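Local structure of elongation factor 1-gamma 1 (Saccharomyces cerevisiae, 1NHY) at residues I12-L20 with L160-R171; F173-R182 with F208-S216. The protein forms part of the eukaryotic elongation factor 1 complex in protein synthesis, its GST-like N-terminal domain mediating the interaction with the eEFB1 subunit. One frame throughout, in Å; residues are numbered along the deposited sequence.

Contact 1 (I12-L20 with L160-R171); sequences IRTWVPRGL and LADLVAASIFTR. With SO4 (sulfate ion), chain B.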
loop_
_atom_site.group_PDB
_atom_site.type_symbol
_atom_site.label_atom_id
_atom_site.label_comp_id
_atom_site.label_asym_id
_atom_site.label_seq_id
_atom_site.Cartn_x
_atom_site.Cartn_y
_atom_site.Cartn_z
ATOM N N ILE A 12 7.275 0.961 -2.476
ATOM C CA ILE A 12 5.847 0.791 -2.303
ATOM C C ILE A 12 5.308 1.357 -0.977
ATOM O O ILE A 12 4.289 2.067 -0.967
ATOM C CB ILE A 12 5.476 -0.691 -2.431
ATOM C CG1 ILE A 12 5.511 -1.088 -3.895
ATOM C CG2 ILE A 12 4.070 -0.941 -1.919
ATOM C CD1 ILE A 12 4.423 -0.417 -4.709
ATOM N N ARG A 13 5.990 1.067 0.135
ATOM C CA ARG A 13 5.538 1.550 1.440
ATOM C C ARG A 13 5.479 3.075 1.529
ATOM O O ARG A 13 4.937 3.635 2.477
ATOM C CB ARG A 13 6.433 1.000 2.557
ATOM C CG ARG A 13 7.849 1.495 2.518
ATOM C CD ARG A 13 8.704 0.828 3.580
ATOM N NE ARG A 13 10.120 0.993 3.252
ATOM C CZ ARG A 13 11.136 0.512 3.970
ATOM N NH1 ARG A 13 10.906 -0.183 5.083
ATOM N NH2 ARG A 13 12.389 0.730 3.576
ATOM N N THR A 14 6.024 3.748 0.525
ATOM C CA THR A 14 6.026 5.195 0.510
ATOM C C THR A 14 4.935 5.775 -0.366
ATOM O O THR A 14 4.553 6.929 -0.226
ATOM C CB THR A 14 7.352 5.713 0.004
ATOM O OG1 THR A 14 8.338 5.540 1.024
ATOM C CG2 THR A 14 7.242 7.172 -0.363
ATOM N N TRP A 15 4.424 4.964 -1.269
ATOM C CA TRP A 15 3.410 5.439 -2.179
ATOM C C TRP A 15 2.219 6.121 -1.520
ATOM O O TRP A 15 1.970 7.304 -1.766
ATOM C CB TRP A 15 2.956 4.283 -3.066
ATOM C CG TRP A 15 4.029 3.800 -4.017
ATOM C CD1 TRP A 15 5.385 4.001 -3.919
ATOM C CD2 TRP A 15 3.833 3.003 -5.183
ATOM N NE1 TRP A 15 6.037 3.374 -4.952
ATOM C CE2 TRP A 15 5.107 2.754 -5.742
ATOM C CE3 TRP A 15 2.699 2.468 -5.813
ATOM C CZ2 TRP A 15 5.276 1.995 -6.896
ATOM C CZ3 TRP A 15 2.867 1.709 -6.961
ATOM C CH2 TRP A 15 4.145 1.482 -7.491
ATOM N N VAL A 16 1.483 5.403 -0.677
ATOM C CA VAL A 16 0.320 6.016 -0.038
ATOM C C VAL A 16 0.646 7.300 0.717
ATOM O O VAL A 16 -0.007 8.312 0.508
ATOM C CB VAL A 16 -0.406 5.034 0.899
ATOM C CG1 VAL A 16 -1.500 5.763 1.670
ATOM C CG2 VAL A 16 -1.017 3.908 0.078
ATOM N N PRO A 17 1.645 7.281 1.608
ATOM C CA PRO A 17 1.950 8.521 2.324
ATOM C C PRO A 17 2.135 9.668 1.356
ATOM O O PRO A 17 1.557 10.744 1.538
ATOM C CB PRO A 17 3.237 8.187 3.043
ATOM C CG PRO A 17 3.040 6.729 3.372
ATOM C CD PRO A 17 2.464 6.162 2.105
ATOM N N ARG A 18 2.933 9.433 0.313
ATOM C CA ARG A 18 3.195 10.466 -0.679
ATOM C C ARG A 18 1.897 10.910 -1.343
ATOM O O ARG A 18 1.633 12.114 -1.460
ATOM C CB ARG A 18 4.185 9.972 -1.731
ATOM C CG ARG A 18 4.569 11.067 -2.717
ATOM C CD ARG A 18 5.643 10.615 -3.680
ATOM N NE ARG A 18 6.945 10.572 -3.036
ATOM C CZ ARG A 18 7.643 9.464 -2.838
ATOM N NH1 ARG A 18 7.159 8.287 -3.242
ATOM N NH2 ARG A 18 8.831 9.544 -2.235
ATOM N N GLY A 19 1.090 9.937 -1.770
ATOM C CA GLY A 19 -0.183 10.261 -2.393
ATOM C C GLY A 19 -1.101 11.043 -1.460
ATOM O O GLY A 19 -1.797 11.965 -1.880
ATOM N N LEU A 20 -1.094 10.672 -0.184
ATOM C CA LEU A 20 -1.924 11.318 0.820
ATOM C C LEU A 20 -1.597 12.775 0.925
ATOM O O LEU A 20 -2.488 13.614 1.042
ATOM C CB LEU A 20 -1.717 10.670 2.189
ATOM C CG LEU A 20 -2.403 9.322 2.421
ATOM C CD1 LEU A 20 -1.951 8.745 3.751
ATOM C CD2 LEU A 20 -3.911 9.505 2.388
ATOM N N LEU A 160 -8.915 4.075 3.332
ATOM C CA LEU A 160 -7.518 3.852 3.607
ATOM C C LEU A 160 -7.193 2.383 3.309
ATOM O O LEU A 160 -6.075 2.069 2.888
ATOM C CB LEU A 160 -7.224 4.146 5.065
ATOM C CG LEU A 160 -5.822 4.654 5.389
ATOM C CD1 LEU A 160 -5.443 4.074 6.730
ATOM C CD2 LEU A 160 -4.794 4.260 4.327
ATOM N N ALA A 161 -8.161 1.482 3.520
ATOM C CA ALA A 161 -7.933 0.059 3.247
ATOM C C ALA A 161 -7.590 -0.172 1.774
ATOM O O ALA A 161 -6.515 -0.681 1.439
ATOM C CB ALA A 161 -9.145 -0.753 3.613
ATOM N N ASP A 162 -8.508 0.199 0.894
ATOM C CA ASP A 162 -8.290 0.043 -0.534
ATOM C C ASP A 162 -6.948 0.611 -0.940
ATOM O O ASP A 162 -6.197 -0.027 -1.667
ATOM C CB ASP A 162 -9.382 0.763 -1.280
ATOM C CG ASP A 162 -10.741 0.303 -0.859
ATOM O OD1 ASP A 162 -11.075 -0.845 -1.198
ATOM O OD2 ASP A 162 -11.465 1.067 -0.181
ATOM N N LEU A 163 -6.643 1.813 -0.466
ATOM C CA LEU A 163 -5.372 2.412 -0.818
ATOM C C LEU A 163 -4.214 1.489 -0.513
ATOM O O LEU A 163 -3.471 1.109 -1.405
ATOM C CB LEU A 163 -5.184 3.730 -0.085
ATOM C CG LEU A 163 -6.116 4.827 -0.608
ATOM C CD1 LEU A 163 -5.815 6.114 0.135
ATOM C CD2 LEU A 163 -5.925 5.026 -2.108
ATOM N N VAL A 164 -4.066 1.123 0.750
ATOM C CA VAL A 164 -2.980 0.245 1.139
ATOM C C VAL A 164 -3.038 -1.079 0.418
ATOM O O VAL A 164 -2.084 -1.471 -0.250
ATOM C CB VAL A 164 -3.006 0.004 2.629
ATOM C CG1 VAL A 164 -2.091 -1.158 2.991
ATOM C CG2 VAL A 164 -2.576 1.280 3.334
ATOM N N ALA A 165 -4.152 -1.778 0.553
ATOM C CA ALA A 165 -4.297 -3.055 -0.118
ATOM C C ALA A 165 -3.905 -2.919 -1.600
ATOM O O ALA A 165 -3.378 -3.856 -2.197
ATOM C CB ALA A 165 -5.728 -3.554 0.017
ATOM N N ALA A 166 -4.145 -1.753 -2.196
ATOM C CA ALA A 166 -3.789 -1.560 -3.603
ATOM C C ALA A 166 -2.285 -1.562 -3.788
ATOM O O ALA A 166 -1.767 -2.174 -4.720
ATOM C CB ALA A 166 -4.364 -0.253 -4.128
ATOM N N SER A 167 -1.586 -0.870 -2.898
ATOM C CA SER A 167 -0.136 -0.792 -2.968
ATOM C C SER A 167 0.486 -2.171 -2.790
ATOM O O SER A 167 1.459 -2.521 -3.455
ATOM C CB SER A 167 0.398 0.147 -1.889
ATOM O OG SER A 167 0.283 -0.451 -0.610
ATOM N N ILE A 168 -0.074 -2.968 -1.898
ATOM C CA ILE A 168 0.485 -4.285 -1.680
ATOM C C ILE A 168 0.358 -5.161 -2.918
ATOM O O ILE A 168 1.347 -5.750 -3.386
ATOM C CB ILE A 168 -0.177 -4.932 -0.462
ATOM C CG1 ILE A 168 0.308 -4.182 0.784
ATOM C CG2 ILE A 168 0.144 -6.429 -0.391
ATOM C CD1 ILE A 168 -0.473 -4.459 2.026
ATOM N N PHE A 169 -0.854 -5.226 -3.458
ATOM C CA PHE A 169 -1.114 -6.010 -4.653
ATOM C C PHE A 169 -0.140 -5.700 -5.784
ATOM O O PHE A 169 0.255 -6.592 -6.529
ATOM C CB PHE A 169 -2.534 -5.758 -5.112
ATOM C CG PHE A 169 -3.485 -6.832 -4.714
ATOM C CD1 PHE A 169 -3.427 -8.070 -5.332
ATOM C CD2 PHE A 169 -4.453 -6.614 -3.730
ATOM C CE1 PHE A 169 -4.327 -9.091 -4.988
ATOM C CE2 PHE A 169 -5.358 -7.630 -3.377
ATOM C CZ PHE A 169 -5.291 -8.872 -4.008
ATOM N N THR A 170 0.253 -4.438 -5.908
ATOM C CA THR A 170 1.188 -4.027 -6.948
ATOM C C THR A 170 2.244 -5.084 -7.336
ATOM O O THR A 170 2.084 -5.759 -8.355
ATOM C CB THR A 170 1.838 -2.722 -6.524
ATOM O OG1 THR A 170 0.796 -1.762 -6.305
ATOM C CG2 THR A 170 2.771 -2.207 -7.588
ATOM N N ARG A 171 3.296 -5.248 -6.539
ATOM C CA ARG A 171 4.332 -6.240 -6.855
ATOM C C ARG A 171 3.795 -7.589 -7.365
ATOM O O ARG A 171 4.439 -8.252 -8.175
ATOM C CB ARG A 171 5.221 -6.473 -5.637
ATOM C CG ARG A 171 5.886 -5.203 -5.122
ATOM C CD ARG A 171 6.898 -4.617 -6.117
ATOM N NE ARG A 171 6.720 -3.177 -6.305
ATOM C CZ ARG A 171 7.711 -2.287 -6.387
ATOM N NH1 ARG A 171 8.976 -2.685 -6.294
ATOM N NH2 ARG A 171 7.441 -0.998 -6.570
HETATM S S SO4 B . 9.771 -2.425 -3.013
HETATM O O1 SO4 B . 9.083 -1.786 -1.876
HETATM O O2 SO4 B . 11.148 -2.803 -2.618
HETATM O O3 SO4 B . 9.027 -3.640 -3.450
HETATM O O4 SO4 B . 9.836 -1.472 -4.141
#

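Contact 2 (F173-R182 with F208-S216); sequences FESLFGTEWR and FKFADKPLS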
loop_
_atom_site.group_PDB
_atom_site.type_symbol
_atom_site.label_atom_id
_atom_site.label_comp_id
_atom_site.label_asym_id
_atom_site.label_seq_id
_atom_site.Cartn_x
_atom_site.Cartn_y
_atom_site.Cartn_z
ATOM N N PHE A 173 1.020 -7.984 -9.174
ATOM C CA PHE A 173 0.587 -7.749 -10.541
ATOM C C PHE A 173 1.769 -7.563 -11.452
ATOM O O PHE A 173 1.612 -7.473 -12.654
ATOM C CB PHE A 173 -0.296 -6.513 -10.631
ATOM C CG PHE A 173 -1.701 -6.765 -10.232
ATOM C CD1 PHE A 173 -2.451 -7.732 -10.883
ATOM C CD2 PHE A 173 -2.258 -6.080 -9.163
ATOM C CE1 PHE A 173 -3.737 -8.022 -10.479
ATOM C CE2 PHE A 173 -3.551 -6.360 -8.742
ATOM C CZ PHE A 173 -4.294 -7.341 -9.402
ATOM N N GLU A 174 2.960 -7.502 -10.887
ATOM C CA GLU A 174 4.141 -7.314 -11.708
ATOM C C GLU A 174 4.956 -8.577 -11.879
ATOM O O GLU A 174 5.739 -8.681 -12.817
ATOM C CB GLU A 174 5.024 -6.232 -11.107
ATOM C CG GLU A 174 4.315 -4.923 -10.980
ATOM C CD GLU A 174 5.254 -3.786 -10.644
ATOM O OE1 GLU A 174 5.952 -3.869 -9.604
ATOM O OE2 GLU A 174 5.292 -2.808 -11.427
ATOM N N SER A 175 4.772 -9.546 -10.991
ATOM C CA SER A 175 5.568 -10.750 -11.089
ATOM C C SER A 175 4.771 -12.027 -11.039
ATOM O O SER A 175 5.223 -13.048 -11.528
ATOM C CB SER A 175 6.607 -10.774 -9.967
ATOM O OG SER A 175 7.170 -9.490 -9.762
ATOM N N LEU A 176 3.581 -11.993 -10.464
ATOM C CA LEU A 176 2.831 -13.230 -10.373
ATOM C C LEU A 176 1.455 -13.256 -10.997
ATOM O O LEU A 176 0.966 -14.319 -11.356
ATOM C CB LEU A 176 2.708 -13.654 -8.908
ATOM C CG LEU A 176 4.020 -13.967 -8.199
ATOM C CD1 LEU A 176 3.736 -14.383 -6.774
ATOM C CD2 LEU A 176 4.732 -15.068 -8.943
ATOM N N PHE A 177 0.816 -12.107 -11.123
ATOM C CA PHE A 177 -0.523 -12.099 -11.681
ATOM C C PHE A 177 -0.527 -11.747 -13.144
ATOM O O PHE A 177 -0.617 -10.572 -13.507
ATOM C CB PHE A 177 -1.392 -11.124 -10.913
ATOM C CG PHE A 177 -1.462 -11.422 -9.452
ATOM C CD1 PHE A 177 -1.216 -12.704 -8.976
ATOM C CD2 PHE A 177 -1.812 -10.436 -8.548
ATOM C CE1 PHE A 177 -1.320 -12.994 -7.625
ATOM C CE2 PHE A 177 -1.919 -10.725 -7.194
ATOM C CZ PHE A 177 -1.673 -12.003 -6.735
ATOM N N GLY A 178 -0.450 -12.774 -13.985
ATOM C CA GLY A 178 -0.427 -12.547 -15.415
ATOM C C GLY A 178 -1.780 -12.567 -16.084
ATOM O O GLY A 178 -2.816 -12.305 -15.462
ATOM N N THR A 179 -1.776 -12.881 -17.369
ATOM C CA THR A 179 -3.009 -12.927 -18.121
ATOM C C THR A 179 -3.956 -13.983 -17.560
ATOM O O THR A 179 -5.074 -13.666 -17.165
ATOM C CB THR A 179 -2.720 -13.195 -19.603
ATOM O OG1 THR A 179 -1.833 -12.179 -20.101
ATOM C CG2 THR A 179 -4.015 -13.177 -20.411
ATOM N N GLU A 180 -3.514 -15.231 -17.506
ATOM C CA GLU A 180 -4.367 -16.296 -16.982
ATOM C C GLU A 180 -4.917 -15.974 -15.594
ATOM O O GLU A 180 -6.048 -16.345 -15.264
ATOM C CB GLU A 180 -3.604 -17.625 -16.937
ATOM C CG GLU A 180 -3.516 -18.339 -18.285
ATOM C CD GLU A 180 -4.894 -18.647 -18.875
ATOM O OE1 GLU A 180 -5.763 -19.142 -18.123
ATOM O OE2 GLU A 180 -5.109 -18.405 -20.087
ATOM N N TRP A 181 -4.117 -15.280 -14.790
ATOM C CA TRP A 181 -4.519 -14.903 -13.439
ATOM C C TRP A 181 -5.631 -13.866 -13.485
ATOM O O TRP A 181 -6.717 -14.060 -12.925
ATOM C CB TRP A 181 -3.337 -14.310 -12.670
ATOM C CG TRP A 181 -3.636 -14.190 -11.215
ATOM C CD1 TRP A 181 -3.493 -15.162 -10.270
ATOM C CD2 TRP A 181 -4.236 -13.078 -10.551
ATOM N NE1 TRP A 181 -3.972 -14.731 -9.065
ATOM C CE2 TRP A 181 -4.436 -13.450 -9.205
ATOM C CE3 TRP A 181 -4.634 -11.796 -10.963
ATOM C CZ2 TRP A 181 -5.011 -12.597 -8.266
ATOM C CZ3 TRP A 181 -5.209 -10.944 -10.029
ATOM C CH2 TRP A 181 -5.390 -11.351 -8.694
ATOM N N ARG A 182 -5.338 -12.754 -14.152
ATOM C CA ARG A 182 -6.294 -11.676 -14.270
ATOM C C ARG A 182 -7.577 -12.148 -14.927
ATOM O O ARG A 182 -8.628 -11.541 -14.751
ATOM C CB ARG A 182 -5.695 -10.526 -15.069
ATOM C CG ARG A 182 -4.577 -9.801 -14.365
ATOM C CD ARG A 182 -4.266 -8.532 -15.116
ATOM N NE ARG A 182 -3.608 -8.818 -16.383
ATOM C CZ ARG A 182 -2.290 -8.948 -16.517
ATOM N NH1 ARG A 182 -1.500 -8.808 -15.466
ATOM N NH2 ARG A 182 -1.763 -9.236 -17.697
ATOM N N PHE A 208 3.495 1.448 -15.218
ATOM C CA PHE A 208 3.255 0.224 -14.473
ATOM C C PHE A 208 3.243 -0.974 -15.421
ATOM O O PHE A 208 2.483 -0.991 -16.383
ATOM C CB PHE A 208 1.919 0.329 -13.726
ATOM C CG PHE A 208 1.514 -0.939 -13.037
ATOM C CD1 PHE A 208 2.271 -1.443 -11.992
ATOM C CD2 PHE A 208 0.405 -1.658 -13.472
ATOM C CE1 PHE A 208 1.934 -2.649 -11.390
ATOM C CE2 PHE A 208 0.060 -2.866 -12.879
ATOM C CZ PHE A 208 0.825 -3.364 -11.835
ATOM N N LYS A 209 4.078 -1.971 -15.148
ATOM C CA LYS A 209 4.141 -3.153 -16.007
ATOM C C LYS A 209 3.259 -4.312 -15.570
ATOM O O LYS A 209 3.661 -5.124 -14.735
ATOM C CB LYS A 209 5.590 -3.668 -16.123
ATOM C CG LYS A 209 6.420 -3.060 -17.271
ATOM C CD LYS A 209 7.766 -3.788 -17.483
ATOM C CE LYS A 209 7.577 -5.254 -17.895
ATOM N NZ LYS A 209 8.877 -5.954 -18.135
ATOM N N PHE A 210 2.067 -4.406 -16.146
ATOM C CA PHE A 210 1.163 -5.506 -15.817
ATOM C C PHE A 210 1.723 -6.812 -16.357
ATOM O O PHE A 210 1.404 -7.212 -17.464
ATOM C CB PHE A 210 -0.208 -5.291 -16.442
ATOM C CG PHE A 210 -1.265 -4.969 -15.461
ATOM C CD1 PHE A 210 -1.525 -5.823 -14.406
ATOM C CD2 PHE A 210 -1.998 -3.794 -15.579
ATOM C CE1 PHE A 210 -2.498 -5.510 -13.472
ATOM C CE2 PHE A 210 -2.974 -3.466 -14.659
ATOM C CZ PHE A 210 -3.228 -4.324 -13.600
ATOM N N ALA A 211 2.558 -7.483 -15.580
ATOM C CA ALA A 211 3.143 -8.741 -16.021
ATOM C C ALA A 211 2.078 -9.725 -16.504
ATOM O O ALA A 211 0.959 -9.744 -15.991
ATOM C CB ALA A 211 3.944 -9.355 -14.885
ATOM N N ASP A 212 2.421 -10.525 -17.509
ATOM C CA ASP A 212 1.508 -11.546 -18.043
ATOM C C ASP A 212 2.286 -12.863 -18.030
ATOM O O ASP A 212 1.793 -13.921 -18.439
ATOM C CB ASP A 212 1.080 -11.211 -19.478
ATOM C CG ASP A 212 2.178 -11.493 -20.506
ATOM O OD1 ASP A 212 2.451 -12.682 -20.794
ATOM O OD2 ASP A 212 2.773 -10.521 -21.025
ATOM N N LYS A 213 3.516 -12.763 -17.533
ATOM C CA LYS A 213 4.446 -13.879 -17.436
ATOM C C LYS A 213 4.790 -14.134 -15.961
ATOM O O LYS A 213 5.748 -13.552 -15.429
ATOM C CB LYS A 213 5.728 -13.519 -18.194
ATOM C CG LYS A 213 5.509 -12.590 -19.400
ATOM C CD LYS A 213 6.593 -11.512 -19.493
ATOM C CE LYS A 213 6.512 -10.515 -18.345
ATOM N NZ LYS A 213 5.317 -9.629 -18.429
ATOM N N PRO A 214 4.003 -14.989 -15.278
ATOM C CA PRO A 214 4.252 -15.301 -13.867
ATOM C C PRO A 214 5.681 -15.790 -13.689
ATOM O O PRO A 214 5.983 -16.922 -14.055
ATOM C CB PRO A 214 3.238 -16.405 -13.580
ATOM C CG PRO A 214 2.092 -16.019 -14.424
ATOM C CD PRO A 214 2.756 -15.627 -15.734
ATOM N N LEU A 215 6.557 -14.950 -13.138
ATOM C CA LEU A 215 7.950 -15.343 -12.944
ATOM C C LEU A 215 8.079 -16.812 -12.561
ATOM O O LEU A 215 7.414 -17.286 -11.642
ATOM C CB LEU A 215 8.609 -14.481 -11.872
ATOM C CG LEU A 215 8.670 -12.985 -12.174
ATOM C CD1 LEU A 215 9.530 -12.314 -11.116
ATOM C CD2 LEU A 215 9.247 -12.740 -13.560
ATOM N N SER A 216 8.934 -17.529 -13.283
ATOM C CA SER A 216 9.166 -18.950 -13.033
ATOM C C SER A 216 10.443 -19.120 -12.204
ATOM O O SER A 216 11.221 -18.172 -12.063
ATOM C CB SER A 216 9.316 -19.675 -14.364
ATOM O OG SER A 216 10.326 -19.055 -15.139
#

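Contact 1 (I12-L20 with L160-R171)
Ile-12 lies over Ser-167 and Thr-170, one branch for each. Its CG2, anti to the backbone N, rests 3.8 Å from Ser-167 CB, while CD1 reaches Thr-170 CG2, also at 3.8 Å. A beta-branched isoleucine can fill both sites at once. CG1 lies over a face of the Arg-171 guanidinium, which bends at chi2 and chi3 bring back toward helix 12-24. Trp-15 brings CZ2 to the edge of that group, 3.7 Å from Arg-171 NH2, with ring and guanidinium planes 64° apart. Ser-167 suits a buried helical face because its hydroxyl, set between backbone N and carbonyl carbon (chi1 72°), bonds back to Val-164 O at 2.6 Å; that oxygen also accepts the bond from Ile-168 N. The hydroxyl of Thr-170 is likewise satisfied, by Tyr-205, and its methyl remains for packing. Further along, Val-16 sets CG2 4.2 Å from Leu-163 CB, and Leu-20 touches the same leucine. A sulfate ion, probably from the crystallisation liquor, sits over the guanidinium face that Ile-12 also meets, and accepts a weak 3.3 Å bond at O1 from Ile-12 N. An alanine at Arg-171 would remove the guanidinium, and is likely to leave the sulfate without its nearby positive charge and Ile-12 CG1 without its cover. The two helices run roughly antiparallel, at 147° and 9.2 Å between axes. This is the domain interface of the glutathione S-transferase fold, where the first helix of the thioredoxin-like domain packs on a core helix of the all-helical domain.

Contact 2 (F173-R182 with F208-S216)
Phe-173 and Phe-210 form the dense half of this contact. The edge of Phe-210 is turned toward the face of Phe-173 in an offset edge-to-face pair, centroids 5.3 Å apart and planes at 75°. Phe-208 completes the cluster, its CZ 3.6 Å from Phe-173 CB and its CE2 over the centre of the Phe-210 ring; flat rings fill such a corner well, and Phe-210 uses both edge and face. Glu-174 crosses Phe-208 at a slant, carboxylate and ring planes 12° apart, with CG and OE2 both at the CE1 side. Next to the rings, Arg-182 reaches across to the chain. Its NH1 bonds to Ala-211 O at 2.7 Å, nearly in the guanidinium plane, and NH2 adds a weak second bond; the bend at chi3 (-71°) helps turn the group toward that oxygen. Gly-178 approaches the same carbonyl with a CA-H...O contact. Glycine suits this place because a CB would run into Asp-212. Two backbone bonds fasten the chain, a weak one from Ala-211 N to Phe-173 O and a better one from Leu-215 N to Ser-175 O at 2.8 Å. The opposite character appears at Asp-212, Lys-213 and Pro-214, all exposed: a long ion pair joins Asp-212 and Lys-213 within segment 208-216, and Pro-214 sets its ring by Leu-176 O and its CA-H toward Ser-175 O. The inverse gamma turn centred on Phe-210 belongs to an irregular segment that wraps the end of helix 160-175 and the start of helix 179-184 in the helical, C-terminal half of the GST-like domain.

In the fold
From the N terminus, the chain passes the first strand and enters helix 12-24; 139 residues separate segment 12-20 from segment 160-171, among them the rest of the four-stranded sheet and the long helices 90-107 and 126-147, and contact 1 closes this loop. That contact joins the thioredoxin-like part to the helical part. Contact 2 opens only afterwards, in series, closing a short loop of 25 residues that holds all of helix 186-197; it stays within the helical domain. The two neither nest nor cross. Helix 160-175 serves both, one stretch after the other, and they touch where Phe-169 meets Phe-177 and Thr-170 meets Phe-208.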